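Local coordinates for protein putative methyltransferase (Porphyromonas gingivalis, PDB 3LL7) that is a putative methyltransferase that probably transfers a methyl group from S-adenosylmethionine to a substrate not yet identified, at residues Phe272-Glu277 / Phe307-Tyr312; Lys292-Pro297 / Val402-Arg407; Arg317-His320 / Tyr326-Glu329. All coordinates share one frame; numbering follows the deposited sequence.

Interaction 1. Residues Phe272-Glu277 / Phe307-Tyr312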
loop_
_atom_site.group_PDB
_atom_site.type_symbol
_atom_site.label_atom_id
_atom_site.label_comp_id
_atom_site.label_asym_id
_atom_site.label_seq_id
_atom_site.Cartn_x
_atom_site.Cartn_y
_atom_site.Cartn_z
ATOM N N PHE A 272 13.280 6.596 2.883
ATOM C CA PHE A 272 14.441 6.813 2.016
ATOM C C PHE A 272 14.008 7.824 0.958
ATOM O O PHE A 272 13.103 7.547 0.161
ATOM C CB PHE A 272 14.834 5.488 1.362
ATOM C CG PHE A 272 16.146 5.537 0.654
ATOM C CD1 PHE A 272 17.304 5.108 1.304
ATOM C CD2 PHE A 272 16.232 6.053 -0.632
ATOM C CE1 PHE A 272 18.539 5.173 0.688
ATOM C CE2 PHE A 272 17.490 6.122 -1.282
ATOM C CZ PHE A 272 18.643 5.681 -0.609
ATOM N N ILE A 273 14.599 9.009 0.961
ATOM C CA ILE A 273 14.178 10.037 0.008
ATOM C C ILE A 273 15.287 10.269 -1.017
ATOM O O ILE A 273 16.460 10.428 -0.648
ATOM C CB ILE A 273 13.884 11.353 0.727
ATOM C CG1 ILE A 273 12.894 11.138 1.901
ATOM C CG2 ILE A 273 13.386 12.443 -0.252
ATOM C CD1 ILE A 273 12.670 12.440 2.708
ATOM N N PHE A 274 14.917 10.279 -2.296
ATOM C CA PHE A 274 15.894 10.512 -3.363
ATOM C C PHE A 274 15.177 11.117 -4.582
ATOM O O PHE A 274 13.970 11.378 -4.531
ATOM C CB PHE A 274 16.625 9.184 -3.739
ATOM C CG PHE A 274 15.774 8.222 -4.535
ATOM C CD1 PHE A 274 16.109 7.928 -5.865
ATOM C CD2 PHE A 274 14.629 7.604 -3.966
ATOM C CE1 PHE A 274 15.312 7.047 -6.618
ATOM C CE2 PHE A 274 13.834 6.747 -4.729
ATOM C CZ PHE A 274 14.186 6.479 -6.071
ATOM N N THR A 275 15.920 11.334 -5.668
ATOM C CA THR A 275 15.344 11.817 -6.925
ATOM C C THR A 275 15.887 10.994 -8.072
ATOM O O THR A 275 16.963 10.390 -7.963
ATOM C CB THR A 275 15.723 13.287 -7.207
ATOM O OG1 THR A 275 17.148 13.399 -7.344
ATOM C CG2 THR A 275 15.235 14.191 -6.093
HETATM N N MSE A 276 15.156 10.960 -9.177
HETATM C CA MSE A 276 15.589 10.206 -10.330
HETATM C C MSE A 276 16.903 10.780 -10.865
HETATM O O MSE A 276 17.753 10.020 -11.359
HETATM C CB MSE A 276 14.528 10.208 -11.430
HETATM C CG MSE A 276 13.364 9.260 -11.138
HETATM SE SE MSE A 276 13.942 7.485 -10.507
HETATM C CE MSE A 276 15.030 6.822 -11.962
ATOM N N GLU A 277 17.060 12.106 -10.761
ATOM C CA GLU A 277 18.288 12.775 -11.196
ATOM C C GLU A 277 19.483 12.205 -10.439
ATOM O O GLU A 277 20.538 11.947 -11.034
ATOM C CB GLU A 277 18.227 14.286 -10.971
ATOM C CG GLU A 277 19.503 14.991 -11.380
ATOM C CD GLU A 277 19.470 16.473 -11.125
ATOM O OE1 GLU A 277 18.791 16.920 -10.187
ATOM O OE2 GLU A 277 20.138 17.204 -11.879
ATOM N N PHE A 307 18.096 1.835 -6.997
ATOM C CA PHE A 307 19.036 0.695 -7.051
ATOM C C PHE A 307 20.476 1.110 -6.718
ATOM O O PHE A 307 21.156 0.482 -5.862
ATOM C CB PHE A 307 18.982 0.067 -8.452
ATOM C CG PHE A 307 17.578 -0.369 -8.900
ATOM C CD1 PHE A 307 16.805 -1.252 -8.125
ATOM C CD2 PHE A 307 17.060 0.079 -10.109
ATOM C CE1 PHE A 307 15.512 -1.662 -8.542
ATOM C CE2 PHE A 307 15.757 -0.314 -10.548
ATOM C CZ PHE A 307 14.991 -1.189 -9.752
ATOM N N LYS A 308 20.943 2.159 -7.388
ATOM C CA LYS A 308 22.284 2.685 -7.179
ATOM C C LYS A 308 22.351 3.592 -5.966
ATOM O O LYS A 308 23.337 3.564 -5.207
ATOM C CB LYS A 308 22.745 3.424 -8.435
ATOM C CG LYS A 308 22.837 2.510 -9.639
ATOM C CD LYS A 308 22.548 3.317 -10.923
ATOM C CE LYS A 308 23.571 4.348 -11.199
ATOM N NZ LYS A 308 23.149 5.287 -12.336
ATOM N N THR A 309 21.308 4.415 -5.773
ATOM C CA THR A 309 21.340 5.383 -4.676
ATOM C C THR A 309 21.515 4.710 -3.300
ATOM O O THR A 309 22.226 5.224 -2.450
ATOM C CB THR A 309 20.081 6.267 -4.699
ATOM O OG1 THR A 309 20.001 6.895 -5.996
ATOM C CG2 THR A 309 20.189 7.409 -3.689
ATOM N N VAL A 310 20.888 3.567 -3.092
ATOM C CA VAL A 310 21.041 2.895 -1.799
ATOM C C VAL A 310 22.527 2.573 -1.558
ATOM O O VAL A 310 23.053 2.787 -0.461
ATOM C CB VAL A 310 20.174 1.624 -1.687
ATOM C CG1 VAL A 310 20.495 0.853 -0.360
ATOM C CG2 VAL A 310 18.682 1.960 -1.745
ATOM N N ALA A 311 23.219 2.063 -2.596
ATOM C CA ALA A 311 24.633 1.670 -2.417
ATOM C C ALA A 311 25.516 2.914 -2.131
ATOM O O ALA A 311 26.422 2.889 -1.277
ATOM C CB ALA A 311 25.123 0.930 -3.683
ATOM N N TYR A 312 25.258 3.975 -2.879
ATOM C CA TYR A 312 26.028 5.211 -2.785
ATOM C C TYR A 312 25.780 5.906 -1.430
ATOM O O TYR A 312 26.721 6.364 -0.827
ATOM C CB TYR A 312 25.644 6.163 -3.947
ATOM C CG TYR A 312 26.531 7.400 -4.023
ATOM C CD1 TYR A 312 27.815 7.315 -4.570
ATOM C CD2 TYR A 312 26.105 8.619 -3.525
ATOM C CE1 TYR A 312 28.652 8.428 -4.620
ATOM C CE2 TYR A 312 26.927 9.757 -3.592
ATOM C CZ TYR A 312 28.201 9.641 -4.131
ATOM O OH TYR A 312 29.039 10.741 -4.195
#
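Phe-272 carries its ring anti to its own backbone N (chi1 -170°), a setting that reaches the ring across to helix 307-314, where the helix answers with two branched side chains. Thr-309 has its methyl anti to the backbone N and its hydroxyl beside that N, which turns CG2 to the strand and leaves OG1 for a polar partner. The two helix residues meet the Phe-272 ring differently. Thr-309 CG2 arrives at the edge, in the ring plane, 3.8 Å from Phe-272 CE2. Val-310 instead lays CG2 over one face in a CH-pi contact, 4.3 Å from the centroid of the Phe-272 ring and 26° off the ring normal, while Val-310 CA lies 3.9 Å from Phe-272 CZ. The same Thr-309 methyl also touches the next inward-facing residue of the strand, 4.0 Å from Phe-274 CB. Strand 272-274 is the end strand of the large mixed sheet, paired antiparallel with strand 258-263; helix 307-314 falls in the part of the chain assigned to the ferredoxin-like family, and the two phenylalanines packing on Thr-309 and Val-310 join them. The short segments are steeply crossed, at 113° with axes 10.1 Å apart. A large flat ring suits this separation because it reaches the short branched side chains of the helix; Leu-301 of helix 299-304 packs on it too. Threonine suits its buried place by having two unlike branches: its methyl serves the aromatics, and its OG1 is hydrogen-bonded to Glu-279 OE1. The other carboxylate oxygen of Glu-279, OE2, accepts a hydrogen bond from the backbone N of Lys-308.

Interaction 2. Residues Lys292-Pro297 / Val402-Arg407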
loop_
_atom_site.group_PDB
_atom_site.type_symbol
_atom_site.label_atom_id
_atom_site.label_comp_id
_atom_site.label_asym_id
_atom_site.label_seq_id
_atom_site.Cartn_x
_atom_site.Cartn_y
_atom_site.Cartn_z
ATOM N N LYS A 292 31.281 -9.803 3.916
ATOM C CA LYS A 292 30.753 -10.415 5.133
ATOM C C LYS A 292 29.265 -10.200 5.302
ATOM O O LYS A 292 28.556 -11.093 5.741
ATOM C CB LYS A 292 31.439 -9.782 6.353
ATOM C CG LYS A 292 31.054 -10.434 7.677
ATOM C CD LYS A 292 31.884 -9.885 8.856
ATOM C CE LYS A 292 31.457 -10.566 10.138
ATOM N NZ LYS A 292 31.619 -9.619 11.285
ATOM N N TYR A 293 28.817 -8.975 5.047
ATOM C CA TYR A 293 27.387 -8.643 5.180
ATOM C C TYR A 293 26.682 -8.565 3.836
ATOM O O TYR A 293 27.241 -8.090 2.828
ATOM C CB TYR A 293 27.232 -7.331 6.000
ATOM C CG TYR A 293 27.745 -7.507 7.419
ATOM C CD1 TYR A 293 26.970 -8.163 8.368
ATOM C CD2 TYR A 293 29.019 -7.033 7.809
ATOM C CE1 TYR A 293 27.440 -8.356 9.688
ATOM C CE2 TYR A 293 29.497 -7.221 9.140
ATOM C CZ TYR A 293 28.692 -7.869 10.056
ATOM O OH TYR A 293 29.130 -8.072 11.357
ATOM N N VAL A 294 25.455 -9.085 3.818
ATOM C CA VAL A 294 24.632 -9.070 2.629
ATOM C C VAL A 294 23.304 -8.379 2.915
ATOM O O VAL A 294 22.677 -8.639 3.937
ATOM C CB VAL A 294 24.454 -10.512 2.047
ATOM C CG1 VAL A 294 23.560 -10.494 0.840
ATOM C CG2 VAL A 294 25.821 -11.054 1.646
ATOM N N TYR A 295 22.897 -7.500 1.999
ATOM C CA TYR A 295 21.732 -6.633 2.219
ATOM C C TYR A 295 20.708 -6.759 1.111
ATOM O O TYR A 295 21.043 -6.633 -0.071
ATOM C CB TYR A 295 22.174 -5.184 2.238
ATOM C CG TYR A 295 23.235 -4.898 3.293
ATOM C CD1 TYR A 295 22.878 -4.523 4.571
ATOM C CD2 TYR A 295 24.617 -5.027 2.985
ATOM C CE1 TYR A 295 23.876 -4.245 5.545
ATOM C CE2 TYR A 295 25.591 -4.772 3.918
ATOM C CZ TYR A 295 25.228 -4.358 5.196
ATOM O OH TYR A 295 26.211 -4.101 6.130
ATOM N N GLU A 296 19.459 -7.003 1.509
ATOM C CA GLU A 296 18.354 -7.137 0.517
ATOM C C GLU A 296 17.325 -6.022 0.727
ATOM O O GLU A 296 16.665 -5.992 1.770
ATOM C CB GLU A 296 17.626 -8.497 0.650
ATOM C CG GLU A 296 16.618 -8.745 -0.497
ATOM C CD GLU A 296 15.855 -10.077 -0.358
ATOM O OE1 GLU A 296 15.791 -10.639 0.748
ATOM O OE2 GLU A 296 15.317 -10.565 -1.376
ATOM N N PRO A 297 17.158 -5.135 -0.266
ATOM C CA PRO A 297 16.275 -3.957 -0.082
ATOM C C PRO A 297 14.798 -4.368 -0.073
ATOM O O PRO A 297 14.400 -5.353 -0.754
ATOM C CB PRO A 297 16.575 -3.084 -1.315
ATOM C CG PRO A 297 16.979 -4.061 -2.347
ATOM C CD PRO A 297 17.837 -5.099 -1.564
ATOM N N VAL A 402 25.613 -17.635 -8.549
ATOM C CA VAL A 402 26.055 -18.187 -7.265
ATOM C C VAL A 402 24.858 -18.446 -6.388
ATOM O O VAL A 402 23.791 -17.842 -6.578
ATOM C CB VAL A 402 27.020 -17.197 -6.515
ATOM C CG1 VAL A 402 28.311 -16.995 -7.323
ATOM C CG2 VAL A 402 26.339 -15.818 -6.223
ATOM N N LEU A 403 25.059 -19.311 -5.396
ATOM C CA LEU A 403 24.129 -19.451 -4.271
ATOM C C LEU A 403 24.831 -18.961 -3.026
ATOM O O LEU A 403 26.014 -19.306 -2.768
ATOM C CB LEU A 403 23.715 -20.944 -4.070
ATOM C CG LEU A 403 22.780 -21.446 -5.198
ATOM C CD1 LEU A 403 22.675 -22.976 -5.190
ATOM C CD2 LEU A 403 21.407 -20.872 -4.978
ATOM N N LEU A 404 24.124 -18.131 -2.265
ATOM C CA LEU A 404 24.653 -17.681 -0.962
ATOM C C LEU A 404 23.878 -18.346 0.147
ATOM O O LEU A 404 22.638 -18.357 0.134
ATOM C CB LEU A 404 24.521 -16.153 -0.811
ATOM C CG LEU A 404 24.935 -15.260 -2.005
ATOM C CD1 LEU A 404 24.672 -13.773 -1.628
ATOM C CD2 LEU A 404 26.432 -15.495 -2.317
ATOM N N LEU A 405 24.622 -18.877 1.115
ATOM C CA LEU A 405 24.045 -19.350 2.382
ATOM C C LEU A 405 24.200 -18.228 3.396
ATOM O O LEU A 405 25.311 -17.776 3.655
ATOM C CB LEU A 405 24.747 -20.633 2.874
ATOM C CG LEU A 405 24.103 -21.173 4.173
ATOM C CD1 LEU A 405 22.653 -21.625 3.836
ATOM C CD2 LEU A 405 24.918 -22.354 4.717
ATOM N N LEU A 406 23.054 -17.754 3.905
ATOM C CA LEU A 406 22.967 -16.532 4.725
ATOM C C LEU A 406 22.293 -16.843 6.051
ATOM O O LEU A 406 21.402 -17.679 6.096
ATOM C CB LEU A 406 22.103 -15.480 3.979
ATOM C CG LEU A 406 22.570 -15.121 2.554
ATOM C CD1 LEU A 406 21.575 -14.163 1.915
ATOM C CD2 LEU A 406 23.974 -14.519 2.619
ATOM N N ARG A 407 22.698 -16.170 7.124
ATOM C CA ARG A 407 21.893 -16.113 8.344
ATOM C C ARG A 407 21.518 -14.652 8.630
ATOM O O ARG A 407 22.207 -13.760 8.189
ATOM C CB ARG A 407 22.622 -16.749 9.539
ATOM C CG ARG A 407 23.788 -15.982 10.070
ATOM C CD ARG A 407 24.228 -16.559 11.435
ATOM N NE ARG A 407 25.276 -15.716 11.987
ATOM C CZ ARG A 407 26.567 -15.826 11.684
ATOM N NH1 ARG A 407 27.458 -14.993 12.234
ATOM N NH2 ARG A 407 26.975 -16.766 10.831
#
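This is a purely apolar side-chain contact between two strands of one sheet that are not direct neighbours: strand 337-347 runs between 293-297 and 401-408, and the side chains of Val-294, Leu-404 and Leu-406 meet across it. The nearest alpha carbons, those of Val-294 and Leu-406, are 7.9 Å apart, a separation that the branched side chains span. Val-294 divides its two methyls between two leucines. CG2 of Val-294 touches CD2 of Leu-406 at 4.0 Å, the two side chains crossing at about a right angle, and the same leucine methyl lies 4.1 Å from Val-294 CB. CG1 of Val-294, which chi1 of 178° places anti to the backbone N, makes the looser approach to CD1 of Leu-404, at 4.3 Å. In this seven-stranded mixed sheet strand 337-347 is antiparallel to both its neighbours, and the contact joins strand 293-297, part of the ferredoxin-like region, to strand 401-408, part of the THUMP-like region. Leu-404 and Leu-406 stand two residues apart, hence on the same face of their strand, and both turn to the valine. Beta-branched valine fits an extended backbone and presents methyls in two directions, while leucine reaches farther. Phe-340 and Ile-345 of the intervening strand pack against Leu-406 and Leu-404 respectively, and Thr-327 packs against Val-294 from strand 323-328.

Interaction 3. Residues Arg317-His320 / Tyr326-Glu329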
loop_
_atom_site.group_PDB
_atom_site.type_symbol
_atom_site.label_atom_id
_atom_site.label_comp_id
_atom_site.label_asym_id
_atom_site.label_seq_id
_atom_site.Cartn_x
_atom_site.Cartn_y
_atom_site.Cartn_z
ATOM N N ARG A 317 28.543 -2.109 -1.750
ATOM C CA ARG A 317 28.837 -2.532 -3.113
ATOM C C ARG A 317 27.629 -3.315 -3.614
ATOM O O ARG A 317 27.040 -4.080 -2.852
ATOM C CB ARG A 317 30.075 -3.459 -3.119
ATOM C CG ARG A 317 31.382 -2.692 -2.815
ATOM C CD ARG A 317 32.437 -3.575 -2.212
ATOM N NE ARG A 317 33.087 -4.511 -3.138
ATOM C CZ ARG A 317 33.844 -4.178 -4.195
ATOM N NH1 ARG A 317 34.009 -2.905 -4.557
ATOM N NH2 ARG A 317 34.423 -5.138 -4.916
ATOM N N LYS A 318 27.246 -3.114 -4.869
ATOM C CA LYS A 318 26.083 -3.821 -5.422
ATOM C C LYS A 318 26.621 -4.992 -6.235
ATOM O O LYS A 318 27.707 -4.892 -6.808
ATOM C CB LYS A 318 25.265 -2.890 -6.311
ATOM C CG LYS A 318 23.920 -3.464 -6.717
ATOM C CD LYS A 318 22.986 -2.287 -7.156
ATOM C CE LYS A 318 21.553 -2.783 -7.405
ATOM N NZ LYS A 318 21.432 -3.491 -8.679
ATOM N N LEU A 319 25.901 -6.114 -6.272
ATOM C CA LEU A 319 26.425 -7.300 -6.953
ATOM C C LEU A 319 26.490 -7.168 -8.481
ATOM O O LEU A 319 27.452 -7.597 -9.094
ATOM C CB LEU A 319 25.602 -8.528 -6.550
ATOM C CG LEU A 319 26.085 -9.216 -5.265
ATOM C CD1 LEU A 319 26.405 -8.333 -4.091
ATOM C CD2 LEU A 319 25.105 -10.385 -4.843
ATOM N N HIS A 320 25.462 -6.566 -9.077
ATOM C CA HIS A 320 25.297 -6.526 -10.524
ATOM C C HIS A 320 24.175 -5.510 -10.764
ATOM O O HIS A 320 23.318 -5.330 -9.891
ATOM C CB HIS A 320 24.857 -7.925 -11.022
ATOM C CG HIS A 320 24.750 -8.072 -12.518
ATOM N ND1 HIS A 320 23.664 -7.622 -13.239
ATOM C CD2 HIS A 320 25.571 -8.670 -13.415
ATOM C CE1 HIS A 320 23.831 -7.913 -14.518
ATOM N NE2 HIS A 320 24.986 -8.552 -14.652
ATOM N N TYR A 326 23.182 -6.089 -2.080
ATOM C CA TYR A 326 24.367 -5.322 -1.715
ATOM C C TYR A 326 25.222 -6.119 -0.766
ATOM O O TYR A 326 24.725 -7.039 -0.096
ATOM C CB TYR A 326 23.969 -3.994 -1.057
ATOM C CG TYR A 326 22.982 -3.240 -1.887
ATOM C CD1 TYR A 326 23.401 -2.356 -2.897
ATOM C CD2 TYR A 326 21.623 -3.448 -1.697
ATOM C CE1 TYR A 326 22.458 -1.660 -3.679
ATOM C CE2 TYR A 326 20.675 -2.773 -2.470
ATOM C CZ TYR A 326 21.095 -1.897 -3.452
ATOM O OH TYR A 326 20.157 -1.233 -4.202
ATOM N N THR A 327 26.488 -5.709 -0.649
ATOM C CA THR A 327 27.397 -6.360 0.278
ATOM C C THR A 327 28.427 -5.351 0.826
ATOM O O THR A 327 28.728 -4.344 0.178
ATOM C CB THR A 327 28.099 -7.585 -0.384
ATOM O OG1 THR A 327 28.748 -8.355 0.630
ATOM C CG2 THR A 327 29.132 -7.151 -1.424
ATOM N N SER A 328 28.959 -5.632 2.004
ATOM C CA SER A 328 30.014 -4.785 2.583
ATOM C C SER A 328 30.722 -5.548 3.671
ATOM O O SER A 328 30.172 -6.493 4.237
ATOM C CB SER A 328 29.405 -3.496 3.159
ATOM O OG SER A 328 28.695 -3.792 4.359
ATOM N N GLU A 329 31.954 -5.143 3.967
ATOM C CA GLU A 329 32.726 -5.784 4.991
ATOM C C GLU A 329 32.301 -5.277 6.375
ATOM O O GLU A 329 32.309 -6.023 7.350
ATOM C CB GLU A 329 34.227 -5.567 4.711
ATOM C CG GLU A 329 35.197 -6.551 5.390
ATOM C CD GLU A 329 34.878 -8.059 5.249
ATOM O OE1 GLU A 329 34.123 -8.519 4.331
ATOM O OE2 GLU A 329 35.439 -8.808 6.086
#
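Arg-317 opens the antiparallel beta hairpin formed by strands 317-320 and 323-328, and it pairs with Thr-327 through both of its backbone polar atoms. Its N gives a nearly straight bond to Thr-327 O, 3.0 Å long with 170° at the hydrogen; the return bond, from Thr-327 N to Arg-317 O, is shorter at 2.8 Å but more bent, at 152°. Arg-317 O also receives a CA-H...O contact from Tyr-326. The aliphatic base of the arginine lies beside the threonine, CB of Arg-317 4.2 Å from CG2 of Thr-327, while the charged end turns off at chi3 to a long, weak ion pair with Asp-291. Thr-327 OG1 is spoken for by the carbonyl of Tyr-293 and the backbone N of Asp-291, an apt role for a small hydroxyl in a buried strand.

Lys-318 follows in the non-hydrogen-bonded pair with Tyr-326. CG stands anti to the backbone N (chi1 -170°), and the chain stays extended until it bends at chi4, running its methylenes obliquely along the tyrosine ring; the closest pair is Lys-318 CD and Tyr-326 CE1, at 3.6 Å. Lysine suits the place because its long apolar stem packs beside the aromatic, on its CD1-CE1 side, while its ammonium reaches acceptors beyond: His-320 O, Ser-323 O and His-324 ND1. The phenol OH of Tyr-326 is hydrogen-bonded to the carbonyl of Phe-307, on helix 307-314.

At Leu-319 the chain turns a corner, and this branched apolar side chain brings CD1 to 4.0 Å from CG2 of Thr-327, the two crossing at about a right angle. Within the same segment, the His-320 carbonyl holds the end of Lys-318, accepting its NZ in the carbonyl plane, at 2.9 Å between Lys-318 NZ and His-320 O.

Following the chain from the N terminus, the first of these segments is 272-277, at the end of the large sheet; strand 293-297 of the smaller one comes next. Helix 307-314 returns to 272-277, closing interaction 1 where the large sheet meets the helix that precedes the hairpin. The hairpin of interaction 3 follows directly, opening and closing within the much longer excursion from 292-297 to 402-407 that interaction 2 completes near the C terminus. Interactions 1 and 2 therefore cross along the chain, whereas 1 and 3 come in series. In space, the tyrosine of the hairpin reaches helix 307-314, linking 3 to 1, and neighbouring strands 293-297 and 323-328 join 3 to 2.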